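Local coordinates for uncharacterized conserved protein (Pseudomonas syringae pv. tomato, PDB 3ERM) that is of unknown function but belongs to the YebG family and has a small, mostly helical fold seen here as a two-chain assembly, at residues L33-L38 / Y61-R66; V42-V47 / K53-A58; A67-A72 / S81-P86. One frame throughout, in Å; residues are numbered along the deposited sequence.

The three contacts tie together the helices and the tail of one small chain. Interactions 1 and 2 lie on the same pair of helices, 22-46 and 52-63, and their centres are about 12 Å apart. Interaction 2 is near the turn between these helices, and interaction 1 further from it, close to the centre of the chain. Interaction 3 joins helix 66-74 to the C-terminal tail. Its centre is about 13 Å from that of interaction 1; they meet where Y61 and N65 touch L83 and Y61 and M62 pack on F69. Interactions 2 and 3 do not touch: their centres are about 19 Å apart, their nearest atoms about 6 Å. All three border the second subunit.

Interaction 1. Residues L33-L38 / Y61-R66; sequences LELAEL and YMAKNR
L35 and A36 pack against A63 and R66 in a buried, mainly apolar contact between helix 22-46 and the end of helix 52-63, near the centre of the chain. The two helices run in roughly opposite directions. They come very close, with the CA atoms of A36 and A63 5.3 Å apart. Small side chains make this possible. The methyl groups meet directly, A36 CB lying 3.7 Å from A63 CB. A63 CB also rests on the backbone of the other helix, 3.9 Å from A36 N.

L35 fills the next place along the interface with a single branch. Its CD2 is 4.0 Å from A63 CB and also reaches R66. There CD2 of L35 covers the middle of one guanidinium face of R66, 3.7 Å from its plane. L35 has CG anti to its backbone N (chi1 179°), which sends the branches out to the other segment. R66 reaches it by a bent route. Its CG stands between backbone N and carbonyl carbon (chi1 67°), and the chain turns again at chi3 (-64°). This brings CB, CD and the flat end of R66 all against the same L35 methyl.

The polar end of R66 is used elsewhere. Its NE is hydrogen-bonded to the carbonyl oxygen of F73 of the second subunit, and the side chain also packs on A72 of that subunit. The arginine thus packs a guanidinium face on L35 in its own chain and bonds through NE to the second subunit. R66 begins a new helix after a short break, in which N65 N bonds to M62 O at 2.8 Å. On the other helix, M32 continues the packing against A63. The close A36/A63 approach lies in a helical hairpin, helices 22-46 and 52-63 joined by a short connection.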
loop_
_atom_site.group_PDB
_atom_site.type_symbol
_atom_site.label_atom_id
_atom_site.label_comp_id
_atom_site.label_asym_id
_atom_site.label_seq_id
_atom_site.Cartn_x
_atom_site.Cartn_y
_atom_site.Cartn_z
ATOM N N LEU A 33 -4.472 9.679 8.826
ATOM C CA LEU A 33 -3.691 10.774 8.292
ATOM C C LEU A 33 -2.224 10.547 8.541
ATOM O O LEU A 33 -1.433 10.627 7.605
ATOM C CB LEU A 33 -4.110 12.086 8.940
ATOM C CG LEU A 33 -5.556 12.479 8.688
ATOM C CD1 LEU A 33 -6.032 13.482 9.742
ATOM C CD2 LEU A 33 -5.708 13.018 7.264
ATOM N N GLU A 34 -1.855 10.265 9.789
ATOM C CA GLU A 34 -0.457 10.006 10.105
ATOM C C GLU A 34 0.129 8.894 9.211
ATOM O O GLU A 34 1.264 8.996 8.789
ATOM C CB GLU A 34 -0.270 9.702 11.592
ATOM C CG GLU A 34 1.183 9.449 11.983
ATOM C CD GLU A 34 1.380 8.693 13.333
ATOM O OE1 GLU A 34 0.374 8.185 13.952
ATOM O OE2 GLU A 34 2.578 8.602 13.766
ATOM N N LEU A 35 -0.661 7.862 8.911
ATOM C CA LEU A 35 -0.267 6.783 7.998
ATOM C C LEU A 35 -0.162 7.219 6.553
ATOM O O LEU A 35 0.735 6.776 5.824
ATOM C CB LEU A 35 -1.263 5.625 8.030
ATOM C CG LEU A 35 -0.963 4.439 7.088
ATOM C CD1 LEU A 35 0.360 3.700 7.402
ATOM C CD2 LEU A 35 -2.132 3.443 7.087
ATOM N N ALA A 36 -1.098 8.050 6.119
ATOM C CA ALA A 36 -1.122 8.437 4.737
ATOM C C ALA A 36 0.146 9.267 4.534
ATOM O O ALA A 36 0.859 9.124 3.525
ATOM C CB ALA A 36 -2.400 9.240 4.413
ATOM N N GLU A 37 0.454 10.089 5.530
ATOM C CA GLU A 37 1.618 10.959 5.460
ATOM C C GLU A 37 2.969 10.217 5.430
ATOM O O GLU A 37 3.881 10.610 4.715
ATOM C CB GLU A 37 1.590 11.921 6.628
ATOM C CG GLU A 37 2.653 12.973 6.517
ATOM C CD GLU A 37 2.607 13.928 7.664
ATOM O OE1 GLU A 37 1.601 13.888 8.410
ATOM O OE2 GLU A 37 3.573 14.710 7.814
ATOM N N LEU A 38 3.106 9.161 6.217
ATOM C CA LEU A 38 4.338 8.420 6.192
ATOM C C LEU A 38 4.427 7.639 4.889
ATOM O O LEU A 38 5.472 7.618 4.259
ATOM C CB LEU A 38 4.443 7.507 7.421
ATOM C CG LEU A 38 4.545 8.241 8.768
ATOM C CD1 LEU A 38 4.218 7.320 9.940
ATOM C CD2 LEU A 38 5.894 8.907 9.014
ATOM N N TYR A 61 -5.564 6.764 -0.107
ATOM C CA TYR A 61 -6.544 5.787 -0.505
ATOM C C TYR A 61 -6.330 4.503 0.281
ATOM O O TYR A 61 -7.273 3.918 0.823
ATOM C CB TYR A 61 -6.457 5.510 -2.000
ATOM C CG TYR A 61 -7.264 4.316 -2.403
ATOM C CD1 TYR A 61 -8.671 4.393 -2.462
ATOM C CD2 TYR A 61 -6.648 3.083 -2.651
ATOM C CE1 TYR A 61 -9.453 3.268 -2.815
ATOM C CE2 TYR A 61 -7.413 1.937 -3.000
ATOM C CZ TYR A 61 -8.809 2.043 -3.095
ATOM O OH TYR A 61 -9.584 0.945 -3.455
HETATM N N MSE A 62 -5.079 4.075 0.312
HETATM C CA MSE A 62 -4.655 2.926 1.101
HETATM C C MSE A 62 -4.955 3.160 2.583
HETATM O O MSE A 62 -5.507 2.278 3.229
HETATM C CB MSE A 62 -3.158 2.639 0.893
HETATM C CG MSE A 62 -2.754 2.630 -0.563
HETATM SE SE MSE A 62 -1.039 1.719 -0.868
HETATM C CE MSE A 62 -1.692 0.158 -1.616
ATOM N N ALA A 63 -4.580 4.339 3.105
ATOM C CA ALA A 63 -4.775 4.632 4.510
ATOM C C ALA A 63 -6.265 4.496 4.843
ATOM O O ALA A 63 -6.594 3.856 5.816
ATOM C CB ALA A 63 -4.233 6.013 4.885
ATOM N N LYS A 64 -7.162 5.024 4.001
ATOM C CA LYS A 64 -8.629 4.882 4.218
ATOM C C LYS A 64 -9.131 3.421 4.135
ATOM O O LYS A 64 -10.254 3.130 4.520
ATOM C CB LYS A 64 -9.416 5.704 3.204
ATOM C CG LYS A 64 -9.456 7.233 3.386
ATOM C CD LYS A 64 -10.140 7.868 2.135
ATOM C CE LYS A 64 -10.189 9.407 2.106
ATOM N NZ LYS A 64 -11.404 10.007 2.745
ATOM N N ASN A 65 -8.318 2.515 3.589
ATOM C CA ASN A 65 -8.693 1.114 3.481
ATOM C C ASN A 65 -7.636 0.264 4.136
ATOM O O ASN A 65 -7.307 -0.851 3.647
ATOM C CB ASN A 65 -8.767 0.776 2.030
ATOM C CG ASN A 65 -9.811 1.585 1.336
ATOM O OD1 ASN A 65 -10.971 1.276 1.414
ATOM N ND2 ASN A 65 -9.403 2.647 0.664
ATOM N N ARG A 66 -7.064 0.806 5.223
ATOM C CA ARG A 66 -5.900 0.158 5.823
ATOM C C ARG A 66 -6.160 -1.279 6.256
ATOM O O ARG A 66 -5.238 -2.109 6.173
ATOM C CB ARG A 66 -5.232 0.984 6.943
ATOM C CG ARG A 66 -6.029 1.168 8.164
ATOM C CD ARG A 66 -5.313 2.091 9.148
ATOM N NE ARG A 66 -4.033 1.552 9.650
ATOM C CZ ARG A 66 -3.188 2.212 10.453
ATOM N NH1 ARG A 66 -3.464 3.443 10.883
ATOM N NH2 ARG A 66 -2.060 1.637 10.837
#

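Interaction 2. Residues V42-V47 / K53-A58; sequences VLIKNV and KHAEDA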
loop_
_atom_site.group_PDB
_atom_site.type_symbol
_atom_site.label_atom_id
_atom_site.label_comp_id
_atom_site.label_asym_id
_atom_site.label_seq_id
_atom_site.Cartn_x
_atom_site.Cartn_y
_atom_site.Cartn_z
ATOM N N VAL A 42 7.412 7.562 2.093
ATOM C CA VAL A 42 8.245 6.415 1.681
ATOM C C VAL A 42 8.117 6.203 0.178
ATOM O O VAL A 42 9.072 5.805 -0.466
ATOM C CB VAL A 42 8.038 5.065 2.470
ATOM C CG1 VAL A 42 7.765 5.287 3.955
ATOM C CG2 VAL A 42 7.000 4.211 1.840
ATOM N N LEU A 43 6.952 6.522 -0.382
ATOM C CA LEU A 43 6.728 6.336 -1.800
ATOM C C LEU A 43 7.496 7.320 -2.652
ATOM O O LEU A 43 8.154 6.913 -3.629
ATOM C CB LEU A 43 5.249 6.375 -2.142
ATOM C CG LEU A 43 4.412 5.170 -1.672
ATOM C CD1 LEU A 43 2.947 5.404 -2.114
ATOM C CD2 LEU A 43 4.939 3.846 -2.238
ATOM N N ILE A 44 7.443 8.606 -2.320
ATOM C CA ILE A 44 8.272 9.534 -3.122
ATOM C C ILE A 44 9.785 9.262 -2.968
ATOM O O ILE A 44 10.555 9.540 -3.902
ATOM C CB ILE A 44 7.976 11.057 -2.919
ATOM C CG1 ILE A 44 8.335 11.535 -1.509
ATOM C CG2 ILE A 44 6.550 11.357 -3.297
ATOM C CD1 ILE A 44 8.529 13.081 -1.432
ATOM N N LYS A 45 10.210 8.703 -1.823
ATOM C CA LYS A 45 11.632 8.381 -1.660
ATOM C C LYS A 45 12.017 7.095 -2.385
ATOM O O LYS A 45 13.194 6.824 -2.520
ATOM C CB LYS A 45 12.057 8.290 -0.194
ATOM C CG LYS A 45 12.316 9.608 0.484
ATOM C CD LYS A 45 12.081 9.460 1.977
ATOM C CE LYS A 45 12.696 10.581 2.816
ATOM N NZ LYS A 45 12.342 10.391 4.282
ATOM N N ASN A 46 11.056 6.296 -2.846
ATOM C CA ASN A 46 11.424 4.943 -3.309
ATOM C C ASN A 46 10.927 4.593 -4.670
ATOM O O ASN A 46 11.293 3.553 -5.206
ATOM C CB ASN A 46 10.995 3.851 -2.305
ATOM C CG ASN A 46 11.856 3.856 -1.059
ATOM O OD1 ASN A 46 13.032 3.444 -1.075
ATOM N ND2 ASN A 46 11.296 4.372 0.020
ATOM N N VAL A 47 10.079 5.442 -5.227
ATOM C CA VAL A 47 9.579 5.179 -6.570
ATOM C C VAL A 47 9.970 6.338 -7.482
ATOM O O VAL A 47 9.272 7.357 -7.514
ATOM C CB VAL A 47 8.052 4.942 -6.568
ATOM C CG1 VAL A 47 7.592 4.419 -7.947
ATOM C CG2 VAL A 47 7.673 3.955 -5.453
ATOM N N LYS A 53 1.826 14.558 -5.868
ATOM C CA LYS A 53 0.391 14.445 -5.951
ATOM C C LYS A 53 -0.057 12.995 -6.060
ATOM O O LYS A 53 -0.932 12.580 -5.316
ATOM C CB LYS A 53 -0.158 15.229 -7.135
ATOM C CG LYS A 53 -1.613 14.915 -7.454
ATOM C CD LYS A 53 -1.944 15.233 -8.916
ATOM C CE LYS A 53 -2.260 16.714 -9.103
ATOM N NZ LYS A 53 -1.552 17.282 -10.291
ATOM N N HIS A 54 0.511 12.218 -6.984
ATOM C CA HIS A 54 0.082 10.829 -7.111
ATOM C C HIS A 54 0.404 9.986 -5.866
ATOM O O HIS A 54 -0.406 9.152 -5.478
ATOM C CB HIS A 54 0.618 10.172 -8.386
ATOM C CG HIS A 54 -0.010 10.693 -9.642
ATOM N ND1 HIS A 54 0.664 10.746 -10.846
ATOM C CD2 HIS A 54 -1.249 11.200 -9.880
ATOM C CE1 HIS A 54 -0.136 11.249 -11.769
ATOM N NE2 HIS A 54 -1.301 11.536 -11.208
ATOM N N ALA A 55 1.555 10.214 -5.237
ATOM C CA ALA A 55 1.941 9.480 -4.014
ATOM C C ALA A 55 0.989 9.834 -2.888
ATOM O O ALA A 55 0.592 8.973 -2.073
ATOM C CB ALA A 55 3.359 9.826 -3.599
ATOM N N GLU A 56 0.621 11.114 -2.861
ATOM C CA GLU A 56 -0.293 11.622 -1.858
ATOM C C GLU A 56 -1.639 10.872 -1.979
ATOM O O GLU A 56 -2.130 10.280 -0.996
ATOM C CB GLU A 56 -0.449 13.105 -2.088
ATOM C CG GLU A 56 -0.949 13.911 -0.945
ATOM C CD GLU A 56 -1.142 15.384 -1.369
ATOM O OE1 GLU A 56 -2.259 15.952 -1.178
ATOM O OE2 GLU A 56 -0.166 15.953 -1.936
ATOM N N ASP A 57 -2.149 10.824 -3.214
ATOM C CA ASP A 57 -3.487 10.336 -3.557
ATOM C C ASP A 57 -3.631 8.868 -3.220
ATOM O O ASP A 57 -4.659 8.430 -2.690
ATOM C CB ASP A 57 -3.767 10.496 -5.067
ATOM C CG ASP A 57 -4.156 11.908 -5.461
ATOM O OD1 ASP A 57 -4.584 12.690 -4.601
ATOM O OD2 ASP A 57 -4.050 12.249 -6.657
ATOM N N ALA A 58 -2.592 8.126 -3.563
ATOM C CA ALA A 58 -2.591 6.691 -3.417
ATOM C C ALA A 58 -2.429 6.340 -1.946
ATOM O O ALA A 58 -2.987 5.358 -1.480
ATOM C CB ALA A 58 -1.465 6.097 -4.242
#
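L43 and I44 meet A55 through apolar side chains, and no hydrogen bond crosses between the two segments. The methyl of A55 points at helix 22-46 and receives both partners. I44 CG2 makes the nearer touch, 3.6 Å from A55 CB. L43 adds its CB, 4.2 Å from A55 CB. The backbones are nearest at the same place, with the CA atoms of L43 and A55 6.1 Å apart. In I44 the CG1 branch stands between backbone N and carbonyl carbon (chi1 66°). The other branch, CG2, is then the one laid against the alanine. I44 lies at the open margin of the contact, whereas L43 and A55 are buried. L50, in the connecting loop, touches both L43 and A55 and adds to the apolar cluster. Along helix 52-63, S59 touches L43 and E52 touches I44.

The polar bonds lie within each side of the contact. N46 turns its amide back on its own helix, and ND2 donates to V42 O at 2.7 Å. The bond is moderately bent (154° at the hydrogen), and the acceptor lies close to the plane of the amide. L43 O takes two backbone donors, N46 N at 3.1 Å and V47 N at 2.9 Å. K45 forms a salt bridge with D41. Just before the other helix, S51 OG accepts from H54 N; within it, S59 OG bonds to A55 O.

The second subunit packs on N46 and V47 with its Y61 and D57, and on H54 with its G49. The chemistry is consistent with the segments being held mainly by apolar packing, beside the covalent turn. The polar bonds stay within one side and probably help order the chain there.

Interaction 3. Residues A67-A72 / S81-P86; sequences AVFAAA and SELSEP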
loop_
_atom_site.group_PDB
_atom_site.type_symbol
_atom_site.label_atom_id
_atom_site.label_comp_id
_atom_site.label_asym_id
_atom_site.label_seq_id
_atom_site.Cartn_x
_atom_site.Cartn_y
_atom_site.Cartn_z
ATOM N N ALA A 67 -7.386 -1.584 6.684
ATOM C CA ALA A 67 -7.682 -2.944 7.114
ATOM C C ALA A 67 -7.713 -3.927 5.943
ATOM O O ALA A 67 -7.322 -5.082 6.084
ATOM C CB ALA A 67 -8.986 -3.021 7.962
ATOM N N VAL A 68 -8.170 -3.476 4.785
ATOM C CA VAL A 68 -8.188 -4.359 3.616
ATOM C C VAL A 68 -6.783 -4.539 3.062
ATOM O O VAL A 68 -6.434 -5.639 2.586
ATOM C CB VAL A 68 -9.157 -3.895 2.552
ATOM C CG1 VAL A 68 -8.988 -4.724 1.311
ATOM C CG2 VAL A 68 -10.589 -4.015 3.076
ATOM N N PHE A 69 -5.970 -3.481 3.142
ATOM C CA PHE A 69 -4.568 -3.582 2.718
ATOM C C PHE A 69 -3.737 -4.427 3.690
ATOM O O PHE A 69 -2.963 -5.282 3.251
ATOM C CB PHE A 69 -3.967 -2.206 2.423
ATOM C CG PHE A 69 -4.435 -1.618 1.083
ATOM C CD1 PHE A 69 -5.602 -0.869 1.000
ATOM C CD2 PHE A 69 -3.718 -1.835 -0.085
ATOM C CE1 PHE A 69 -6.042 -0.357 -0.224
ATOM C CE2 PHE A 69 -4.147 -1.309 -1.329
ATOM C CZ PHE A 69 -5.302 -0.569 -1.392
ATOM N N ALA A 70 -3.928 -4.246 5.004
ATOM C CA ALA A 70 -3.257 -5.081 6.000
ATOM C C ALA A 70 -3.524 -6.565 5.745
ATOM O O ALA A 70 -2.600 -7.399 5.816
ATOM C CB ALA A 70 -3.695 -4.705 7.390
ATOM N N ALA A 71 -4.768 -6.901 5.415
ATOM C CA ALA A 71 -5.116 -8.305 5.124
ATOM C C ALA A 71 -4.441 -8.746 3.818
ATOM O O ALA A 71 -3.881 -9.835 3.736
ATOM C CB ALA A 71 -6.633 -8.492 5.045
ATOM N N ALA A 72 -4.477 -7.877 2.809
ATOM C CA ALA A 72 -3.820 -8.172 1.530
ATOM C C ALA A 72 -2.337 -8.523 1.715
ATOM O O ALA A 72 -1.896 -9.574 1.270
ATOM C CB ALA A 72 -3.983 -7.001 0.532
ATOM N N SER A 81 -9.809 -7.656 -3.552
ATOM C CA SER A 81 -11.161 -7.863 -4.049
ATOM C C SER A 81 -12.280 -7.266 -3.208
ATOM O O SER A 81 -13.351 -6.982 -3.744
ATOM C CB SER A 81 -11.463 -9.340 -4.205
ATOM O OG SER A 81 -11.377 -9.630 -5.574
ATOM N N GLU A 82 -12.056 -7.108 -1.900
ATOM C CA GLU A 82 -13.075 -6.515 -1.009
ATOM C C GLU A 82 -13.188 -4.983 -1.121
ATOM O O GLU A 82 -14.100 -4.383 -0.562
ATOM C CB GLU A 82 -12.853 -6.942 0.449
ATOM C CG GLU A 82 -12.948 -8.452 0.676
ATOM C CD GLU A 82 -12.621 -8.873 2.103
ATOM O OE1 GLU A 82 -12.776 -8.039 3.032
ATOM O OE2 GLU A 82 -12.221 -10.046 2.280
ATOM N N LEU A 83 -12.253 -4.354 -1.823
ATOM C CA LEU A 83 -12.321 -2.921 -2.097
ATOM C C LEU A 83 -13.402 -2.696 -3.146
ATOM O O LEU A 83 -13.357 -3.301 -4.218
ATOM C CB LEU A 83 -10.980 -2.422 -2.625
ATOM C CG LEU A 83 -9.751 -2.582 -1.735
ATOM C CD1 LEU A 83 -8.570 -2.245 -2.567
ATOM C CD2 LEU A 83 -9.873 -1.680 -0.500
ATOM N N SER A 84 -14.384 -1.853 -2.850
ATOM C CA SER A 84 -15.458 -1.625 -3.806
ATOM C C SER A 84 -14.922 -0.832 -4.998
ATOM O O SER A 84 -13.812 -0.278 -4.946
ATOM C CB SER A 84 -16.635 -0.913 -3.143
ATOM O OG SER A 84 -16.243 0.363 -2.672
ATOM N N GLU A 85 -15.694 -0.809 -6.081
ATOM C CA GLU A 85 -15.333 -0.024 -7.266
ATOM C C GLU A 85 -15.259 1.493 -6.949
ATOM O O GLU A 85 -16.004 1.979 -6.079
ATOM C CB GLU A 85 -16.319 -0.310 -8.400
ATOM C CG GLU A 85 -16.216 -1.718 -8.970
ATOM C CD GLU A 85 -15.197 -1.819 -10.091
ATOM O OE1 GLU A 85 -15.608 -2.100 -11.241
ATOM O OE2 GLU A 85 -13.984 -1.609 -9.834
ATOM N N PRO A 86 -14.335 2.238 -7.618
ATOM C CA PRO A 86 -14.145 3.690 -7.350
ATOM C C PRO A 86 -15.399 4.563 -7.574
ATOM O O PRO A 86 -16.147 4.344 -8.539
ATOM C CB PRO A 86 -13.042 4.096 -8.347
ATOM C CG PRO A 86 -12.973 2.971 -9.355
ATOM C CD PRO A 86 -13.344 1.737 -8.595
#
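L83 divides its two methyl groups between V68 and F69 on helix 66-74. One branch meets the valine, L83 CD2 lying 3.7 Å from V68 CG1 and 3.8 Å from V68 CB. These two side chains run alongside each other in opposite directions. The other branch goes to the aromatic ring, L83 CD1 being 3.9 Å from F69 CZ. The leucine and phenylalanine side chains cross at nearly a right angle, and the methyl approaches the ring obliquely. V68 takes part with CG1, the branch anti to its backbone N (chi1 172°). No hydrogen bond joins the two segments.

The next shell surrounds the leucine and the ring. L83 is also touched by Y61 and N65, at and just after the end of helix 52-63. F69 packs on M62 of that helix and on L80, just before the tail segment. L39 of the second subunit also packs on F69. A 3-10 segment that starts earlier ends at S81-E82, and the chain is extended from L83 onward. L83 lies on the helix while the rest of the tail leads away. Farther along, E85 and P86 pack on K45 and N46 of the second subunit. The contact is a C-terminal tail laid against helix 66-74 through L83, next to the second subunit.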